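Local coordinates for protein myosin-2 (Saccharomyces cerevisiae, PDB 6IXO) that transports organelles and other cargo along actin cables for their segregation, gripping cargo receptors through the globular tail domain that this chain represents, at residues Y236-M247 with S367-G375; W66-E75 with Y140-K148. All blocks are in the same frame, centred on the assembly; numbering follows the deposited sequence.

Interaction 1: Y236-M247 with S367-G375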
# COMPACT_ATOMS: atom_id res chain seq x y z
N TYR A 236 -7.34 1.14 -9.59
CA TYR A 236 -6.39 1.93 -10.37
C TYR A 236 -6.08 1.23 -11.70
O TYR A 236 -6.14 1.83 -12.77
CB TYR A 236 -5.09 2.13 -9.60
CG TYR A 236 -4.17 3.17 -10.26
CD1 TYR A 236 -4.46 4.53 -10.16
CD2 TYR A 236 -3.02 2.78 -10.93
CE1 TYR A 236 -3.61 5.51 -10.77
CE2 TYR A 236 -2.12 3.75 -11.50
CZ TYR A 236 -2.46 5.09 -11.44
OH TYR A 236 -1.60 6.01 -11.97
N VAL A 237 -5.71 -0.04 -11.63
CA VAL A 237 -5.46 -0.82 -12.86
C VAL A 237 -6.69 -0.77 -13.79
O VAL A 237 -6.58 -0.58 -14.99
CB VAL A 237 -5.13 -2.28 -12.48
CG1 VAL A 237 -5.24 -3.20 -13.69
CG2 VAL A 237 -3.72 -2.34 -11.84
N ASP A 238 -7.86 -0.96 -13.21
CA ASP A 238 -9.10 -0.92 -13.96
C ASP A 238 -9.22 0.40 -14.73
O ASP A 238 -9.50 0.41 -15.93
CB ASP A 238 -10.27 -1.11 -13.00
CG ASP A 238 -11.60 -1.44 -13.70
OD1 ASP A 238 -11.63 -2.35 -14.55
OD2 ASP A 238 -12.60 -0.79 -13.40
N ALA A 239 -9.02 1.53 -14.03
CA ALA A 239 -9.24 2.86 -14.64
C ALA A 239 -8.24 3.09 -15.75
O ALA A 239 -8.63 3.42 -16.90
CB ALA A 239 -9.10 4.03 -13.53
N ILE A 240 -6.95 2.90 -15.45
CA ILE A 240 -5.93 3.32 -16.42
C ILE A 240 -5.94 2.37 -17.63
O ILE A 240 -5.70 2.81 -18.76
CB ILE A 240 -4.49 3.36 -15.81
CG1 ILE A 240 -4.01 1.97 -15.42
CG2 ILE A 240 -4.41 4.40 -14.65
CD1 ILE A 240 -2.52 1.97 -14.94
N CYS A 241 -6.20 1.07 -17.40
CA CYS A 241 -6.27 0.15 -18.59
C CYS A 241 -7.53 0.40 -19.43
O CYS A 241 -7.47 0.36 -20.68
CB CYS A 241 -6.24 -1.32 -18.15
SG CYS A 241 -4.60 -1.72 -17.45
N PHE A 242 -8.66 0.62 -18.77
CA PHE A 242 -9.88 0.96 -19.50
C PHE A 242 -9.67 2.19 -20.40
O PHE A 242 -10.07 2.22 -21.58
CB PHE A 242 -11.05 1.24 -18.53
CG PHE A 242 -12.32 1.63 -19.24
CD1 PHE A 242 -13.18 0.66 -19.76
CD2 PHE A 242 -12.64 2.99 -19.45
CE1 PHE A 242 -14.38 1.01 -20.45
CE2 PHE A 242 -13.84 3.37 -20.15
CZ PHE A 242 -14.70 2.36 -20.65
N ASN A 243 -9.06 3.22 -19.82
CA ASN A 243 -8.87 4.46 -20.54
C ASN A 243 -8.00 4.21 -21.76
O ASN A 243 -8.25 4.79 -22.80
CB ASN A 243 -8.23 5.52 -19.64
CG ASN A 243 -9.19 6.01 -18.54
OD1 ASN A 243 -10.41 5.76 -18.59
ND2 ASN A 243 -8.66 6.76 -17.57
N GLU A 244 -7.01 3.35 -21.65
CA GLU A 244 -6.18 3.06 -22.83
C GLU A 244 -7.00 2.31 -23.86
O GLU A 244 -6.92 2.59 -25.08
CB GLU A 244 -4.94 2.24 -22.47
CG GLU A 244 -3.89 3.05 -21.65
CD GLU A 244 -3.30 4.19 -22.45
OE1 GLU A 244 -3.14 4.07 -23.70
OE2 GLU A 244 -3.00 5.24 -21.85
N LEU A 245 -7.77 1.34 -23.39
CA LEU A 245 -8.56 0.55 -24.30
C LEU A 245 -9.54 1.41 -25.07
O LEU A 245 -9.72 1.26 -26.27
CB LEU A 245 -9.31 -0.55 -23.54
CG LEU A 245 -8.47 -1.74 -23.18
CD1 LEU A 245 -9.16 -2.53 -21.99
CD2 LEU A 245 -8.33 -2.66 -24.39
N ILE A 246 -10.20 2.34 -24.38
CA ILE A 246 -11.32 3.00 -25.05
C ILE A 246 -10.85 4.02 -26.12
O ILE A 246 -11.64 4.44 -26.99
CB ILE A 246 -12.25 3.72 -24.01
CG1 ILE A 246 -13.63 3.96 -24.66
CG2 ILE A 246 -11.56 5.00 -23.41
CD1 ILE A 246 -14.72 4.37 -23.74
N MET A 247 -9.58 4.41 -26.06
CA MET A 247 -9.03 5.30 -27.12
C MET A 247 -8.61 4.57 -28.40
O MET A 247 -8.33 5.19 -29.41
CB MET A 247 -7.82 6.06 -26.58
CG MET A 247 -8.14 6.99 -25.43
SD MET A 247 -6.76 8.10 -25.01
CE MET A 247 -5.67 6.94 -24.18
N SER A 367 -17.33 12.69 -19.13
CA SER A 367 -16.22 12.13 -19.89
C SER A 367 -16.45 10.66 -20.18
O SER A 367 -17.19 10.00 -19.48
CB SER A 367 -14.91 12.28 -19.13
OG SER A 367 -13.84 11.67 -19.85
N ILE A 368 -15.79 10.16 -21.23
CA ILE A 368 -15.77 8.73 -21.50
C ILE A 368 -14.69 8.02 -20.67
O ILE A 368 -14.64 6.80 -20.65
CB ILE A 368 -15.51 8.43 -22.97
CG1 ILE A 368 -14.09 8.89 -23.35
CG2 ILE A 368 -16.58 9.10 -23.85
CD1 ILE A 368 -13.67 8.56 -24.77
N PHE A 369 -13.82 8.79 -20.02
CA PHE A 369 -12.70 8.21 -19.27
C PHE A 369 -13.10 7.98 -17.81
O PHE A 369 -13.95 8.69 -17.28
CB PHE A 369 -11.46 9.14 -19.30
CG PHE A 369 -10.82 9.30 -20.68
CD1 PHE A 369 -10.18 8.22 -21.27
CD2 PHE A 369 -10.86 10.52 -21.35
CE1 PHE A 369 -9.59 8.35 -22.54
CE2 PHE A 369 -10.27 10.66 -22.61
CZ PHE A 369 -9.64 9.56 -23.21
N ILE A 370 -12.45 7.02 -17.17
CA ILE A 370 -12.62 6.87 -15.72
C ILE A 370 -11.49 7.65 -15.07
O ILE A 370 -10.32 7.43 -15.40
CB ILE A 370 -12.53 5.41 -15.32
CG1 ILE A 370 -13.64 4.62 -16.02
CG2 ILE A 370 -12.65 5.21 -13.78
CD1 ILE A 370 -13.41 3.14 -15.81
N THR A 371 -11.81 8.54 -14.17
CA THR A 371 -10.75 9.25 -13.43
C THR A 371 -10.00 8.33 -12.47
O THR A 371 -10.61 7.79 -11.56
CB THR A 371 -11.36 10.38 -12.64
OG1 THR A 371 -11.96 11.29 -13.56
CG2 THR A 371 -10.29 11.09 -11.79
N PRO A 372 -8.69 8.12 -12.68
CA PRO A 372 -7.94 7.26 -11.73
C PRO A 372 -7.91 7.90 -10.34
O PRO A 372 -7.85 9.13 -10.25
CB PRO A 372 -6.53 7.18 -12.35
CG PRO A 372 -6.71 7.61 -13.80
CD PRO A 372 -7.85 8.59 -13.79
N GLU A 373 -8.00 7.10 -9.29
CA GLU A 373 -7.95 7.68 -7.92
C GLU A 373 -6.50 7.81 -7.54
O GLU A 373 -5.81 6.78 -7.44
CB GLU A 373 -8.66 6.80 -6.89
CG GLU A 373 -10.17 6.76 -6.99
CD GLU A 373 -10.83 8.12 -6.91
OE1 GLU A 373 -11.90 8.29 -7.53
OE2 GLU A 373 -10.28 9.03 -6.23
N THR A 374 -6.04 9.03 -7.30
CA THR A 374 -4.62 9.20 -7.01
C THR A 374 -4.40 9.69 -5.58
O THR A 374 -3.27 9.95 -5.19
CB THR A 374 -3.97 10.17 -8.02
OG1 THR A 374 -4.66 11.42 -7.98
CG2 THR A 374 -4.07 9.55 -9.43
N GLY A 375 -5.48 9.87 -4.84
CA GLY A 375 -5.37 10.14 -3.42
C GLY A 375 -5.29 11.64 -3.14
O GLY A 375 -5.55 12.44 -4.03

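Interaction 2: W66-E75 with Y140-K148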
# COMPACT_ATOMS: atom_id res chain seq x y z
N TRP A 66 12.81 9.18 28.71
CA TRP A 66 11.72 9.67 29.56
C TRP A 66 11.94 9.32 31.02
O TRP A 66 11.79 10.17 31.89
CB TRP A 66 10.38 9.14 29.11
CG TRP A 66 9.95 9.73 27.84
CD1 TRP A 66 10.44 10.87 27.27
CD2 TRP A 66 8.97 9.22 26.96
NE1 TRP A 66 9.80 11.10 26.08
CE2 TRP A 66 8.89 10.10 25.87
CE3 TRP A 66 8.13 8.10 27.00
CZ2 TRP A 66 8.01 9.91 24.82
CZ3 TRP A 66 7.26 7.89 25.94
CH2 TRP A 66 7.20 8.80 24.87
N ARG A 67 12.29 8.06 31.29
CA ARG A 67 12.55 7.61 32.65
C ARG A 67 13.57 8.48 33.38
O ARG A 67 13.48 8.71 34.60
CB ARG A 67 13.03 6.16 32.61
CG ARG A 67 13.54 5.62 33.92
CD ARG A 67 14.41 4.42 33.67
NE ARG A 67 14.99 3.97 34.93
CZ ARG A 67 15.98 3.10 35.02
NH1 ARG A 67 16.52 2.59 33.91
NH2 ARG A 67 16.44 2.76 36.22
N PHE A 68 14.57 8.96 32.65
CA PHE A 68 15.60 9.80 33.26
C PHE A 68 15.24 11.27 33.12
O PHE A 68 16.04 12.13 33.45
CB PHE A 68 16.96 9.52 32.63
CG PHE A 68 17.62 8.26 33.13
CD1 PHE A 68 18.22 8.22 34.37
CD2 PHE A 68 17.63 7.10 32.35
CE1 PHE A 68 18.83 7.07 34.85
CE2 PHE A 68 18.23 5.94 32.82
CZ PHE A 68 18.84 5.93 34.08
N GLY A 69 14.04 11.56 32.63
CA GLY A 69 13.60 12.93 32.43
C GLY A 69 14.42 13.70 31.41
O GLY A 69 14.52 14.93 31.47
N LEU A 70 15.00 12.99 30.44
CA LEU A 70 15.73 13.68 29.38
C LEU A 70 14.74 14.04 28.29
O LEU A 70 14.83 13.57 27.14
CB LEU A 70 16.86 12.80 28.84
CG LEU A 70 17.96 12.45 29.84
CD1 LEU A 70 18.89 11.43 29.21
CD2 LEU A 70 18.72 13.69 30.25
N THR A 71 13.76 14.86 28.66
CA THR A 71 12.64 15.16 27.79
C THR A 71 13.12 15.98 26.58
O THR A 71 12.67 15.76 25.46
CB THR A 71 11.52 15.88 28.58
OG1 THR A 71 12.11 16.82 29.48
CG2 THR A 71 10.75 14.86 29.44
N LYS A 72 14.07 16.89 26.79
CA LYS A 72 14.68 17.64 25.69
C LYS A 72 15.48 16.76 24.74
O LYS A 72 15.45 16.96 23.52
CB LYS A 72 15.58 18.74 26.25
CG LYS A 72 16.45 19.46 25.23
CD LYS A 72 17.32 20.52 25.94
CE LYS A 72 18.05 21.43 24.96
NZ LYS A 72 18.71 22.58 25.65
N GLN A 73 16.21 15.79 25.28
CA GLN A 73 16.97 14.86 24.44
C GLN A 73 15.99 14.03 23.61
O GLN A 73 16.28 13.71 22.46
CB GLN A 73 17.87 13.93 25.26
CG GLN A 73 19.15 14.56 25.82
CD GLN A 73 18.92 15.50 26.99
OE1 GLN A 73 17.81 15.58 27.55
NE2 GLN A 73 19.98 16.20 27.38
N SER A 74 14.84 13.69 24.19
CA SER A 74 13.87 12.85 23.48
C SER A 74 13.26 13.63 22.33
O SER A 74 13.02 13.08 21.24
CB SER A 74 12.78 12.35 24.42
OG SER A 74 11.97 13.42 24.88
N GLU A 75 13.03 14.92 22.53
CA GLU A 75 12.42 15.71 21.48
C GLU A 75 13.36 15.83 20.27
O GLU A 75 12.92 15.66 19.12
CB GLU A 75 12.04 17.08 22.02
CG GLU A 75 10.60 17.45 21.67
CD GLU A 75 10.25 18.88 22.03
OE1 GLU A 75 9.49 19.51 21.26
OE2 GLU A 75 10.74 19.38 23.08
N TYR A 140 4.95 17.29 30.04
CA TYR A 140 5.23 15.92 29.61
C TYR A 140 4.05 15.29 28.87
O TYR A 140 4.21 14.70 27.79
CB TYR A 140 5.60 15.07 30.82
CG TYR A 140 5.97 13.67 30.45
CD1 TYR A 140 6.84 13.43 29.39
CD2 TYR A 140 5.46 12.59 31.14
CE1 TYR A 140 7.19 12.15 29.04
CE2 TYR A 140 5.81 11.31 30.80
CZ TYR A 140 6.67 11.09 29.75
OH TYR A 140 7.01 9.80 29.40
N VAL A 141 2.86 15.38 29.47
CA VAL A 141 1.66 14.85 28.83
C VAL A 141 1.48 15.51 27.47
O VAL A 141 1.09 14.86 26.48
CB VAL A 141 0.42 15.09 29.72
CG1 VAL A 141 -0.87 14.62 29.00
CG2 VAL A 141 0.58 14.35 30.99
N SER A 142 1.79 16.79 27.43
CA SER A 142 1.64 17.60 26.22
C SER A 142 2.62 17.14 25.13
O SER A 142 2.26 17.05 23.95
CB SER A 142 1.84 19.08 26.57
OG SER A 142 1.60 19.89 25.43
N LEU A 143 3.84 16.82 25.54
CA LEU A 143 4.85 16.27 24.64
C LEU A 143 4.44 14.93 24.04
O LEU A 143 4.59 14.69 22.84
CB LEU A 143 6.18 16.12 25.39
CG LEU A 143 7.27 15.21 24.80
CD1 LEU A 143 7.98 15.87 23.65
CD2 LEU A 143 8.27 14.79 25.87
N VAL A 144 3.96 14.03 24.88
CA VAL A 144 3.62 12.69 24.40
C VAL A 144 2.39 12.78 23.51
O VAL A 144 2.26 12.05 22.53
CB VAL A 144 3.38 11.71 25.57
CG1 VAL A 144 2.99 10.31 25.05
CG2 VAL A 144 4.63 11.62 26.42
N THR A 145 1.47 13.68 23.86
CA THR A 145 0.28 13.85 23.04
C THR A 145 0.66 14.33 21.64
O THR A 145 0.13 13.84 20.66
CB THR A 145 -0.68 14.83 23.68
OG1 THR A 145 -1.03 14.34 24.98
CG2 THR A 145 -1.94 14.97 22.82
N GLU A 146 1.59 15.28 21.55
CA GLU A 146 2.08 15.77 20.25
C GLU A 146 2.80 14.68 19.51
O GLU A 146 2.73 14.60 18.27
CB GLU A 146 3.01 16.97 20.41
CG GLU A 146 2.34 18.22 20.92
CD GLU A 146 3.31 19.37 21.06
OE1 GLU A 146 4.47 19.23 20.58
OE2 GLU A 146 2.92 20.41 21.64
N LEU A 147 3.50 13.84 20.26
CA LEU A 147 4.25 12.76 19.61
C LEU A 147 3.27 11.74 18.99
O LEU A 147 3.49 11.23 17.85
CB LEU A 147 5.20 12.10 20.62
CG LEU A 147 5.91 10.90 19.99
CD1 LEU A 147 6.74 11.35 18.80
CD2 LEU A 147 6.78 10.16 21.03
N LYS A 148 2.17 11.48 19.70
CA LYS A 148 1.11 10.64 19.12
C LYS A 148 0.59 11.20 17.79
O LYS A 148 0.52 10.48 16.76
CB LYS A 148 -0.05 10.49 20.13
CG LYS A 148 -1.30 9.81 19.59
CD LYS A 148 -2.33 9.63 20.71
CE LYS A 148 -3.68 9.14 20.20
NZ LYS A 148 -4.36 10.10 19.28

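Interaction 1: Y236-M247 with S367-G375
The F369 ring stands beside helix 223-247, with CG1 of I368 over the centre of one face and M247 at its edge: CG of M247 lies 3.5 Å from CE1 of F369, and SD makes a Met-aromatic contact. The amide plane of N243 is turned 81° from this ring. Next to it, the F242 ring receives O of I368 at its edge, 3.6 Å from CE2, while CD1 of I370 packs 3.7 Å from CD2 of F242. The Y236 ring has I240 CG2 over one face and T374 CG2 at its edge; P372 CB comes within 3.7 Å of its CE1. N243 grips the I370 backbone twice. Its OD1 accepts from I370 N (2.8 Å) on a lone pair, and its ND2 donates to I370 O (2.8 Å) at 166°; with CG anti to the carbonyl carbon (chi1 -69°), the amide meets N and O of I370 together, pairing with that one residue much as a strand would. CG2 of I370 settles on A239 CB. In this DIL-family tail domain, helix 223-247 carries an extended loop segment, pinned further by Q167 of helix 134-180 at O of E373 and Q317 of helix 315-323 at O of I368.

Interaction 2: W66-E75 with Y140-K148
Knobs-into-holes packing joins the end of helix 53-67 and the start of helix 71-90 to helix 134-180, with W66 and L143 as the reciprocal knobs. W66 sits among Y140, L143, V144 and L147. The edge of the Y140 ring meets the face of the W66 five-membered ring in a T-shaped stack, centroids 5.1 Å apart and planes at 77°. A chi1 of -177° carries the phenol of Y140 away from its own N and across to the indole, leaving its OH 3.1 Å from W66 CE3. V144 CG2 covers the same indole face, 4.1 Å from CZ2 of W66, whereas L147 CD2 comes at the indole edge, 4.0 Å from CZ2. Helix 53-67 ends just beyond W66 in a Schellman motif, G69 being the C-prime residue with positive phi; the chain then turns into helix 71-90, whose first turn runs nearly parallel to helix 140-148, their axes 13° apart. L143 plugs between the two helices, its CD1 3.6 Å from E75 CG and its CD2 4.0 Å from W66 NE1. With the indole cut back to an alanine, the edge of Y140 would probably lose its aromatic partner and a gap would open beside V144 and L147. S74, beside L143, bonds through OG to T71 O, which also accepts from E75 N. I122 of helix 97-124 touches both Y140 and V144.

How the interactions relate
Interaction 2 comes first along the chain and closes before interaction 1 opens. Their centres are 47 Å apart, on opposite sides of the centre of this elongated, all-helical tail domain, and their nearest atoms stay about 21 Å apart. Helix 134-180 connects them: residues 140-148, near its start, form one half of interaction 2, while Q167 and Q171, farther along, border interaction 1. The contacts differ in kind. Residues 66-75 and 140-148 join helices from the first part of the chain, whereas residues 367-375 bring a late, irregular segment back onto helix 223-247. Together they tie non-adjacent helices of the chain and a returning loop into one cargo-binding domain.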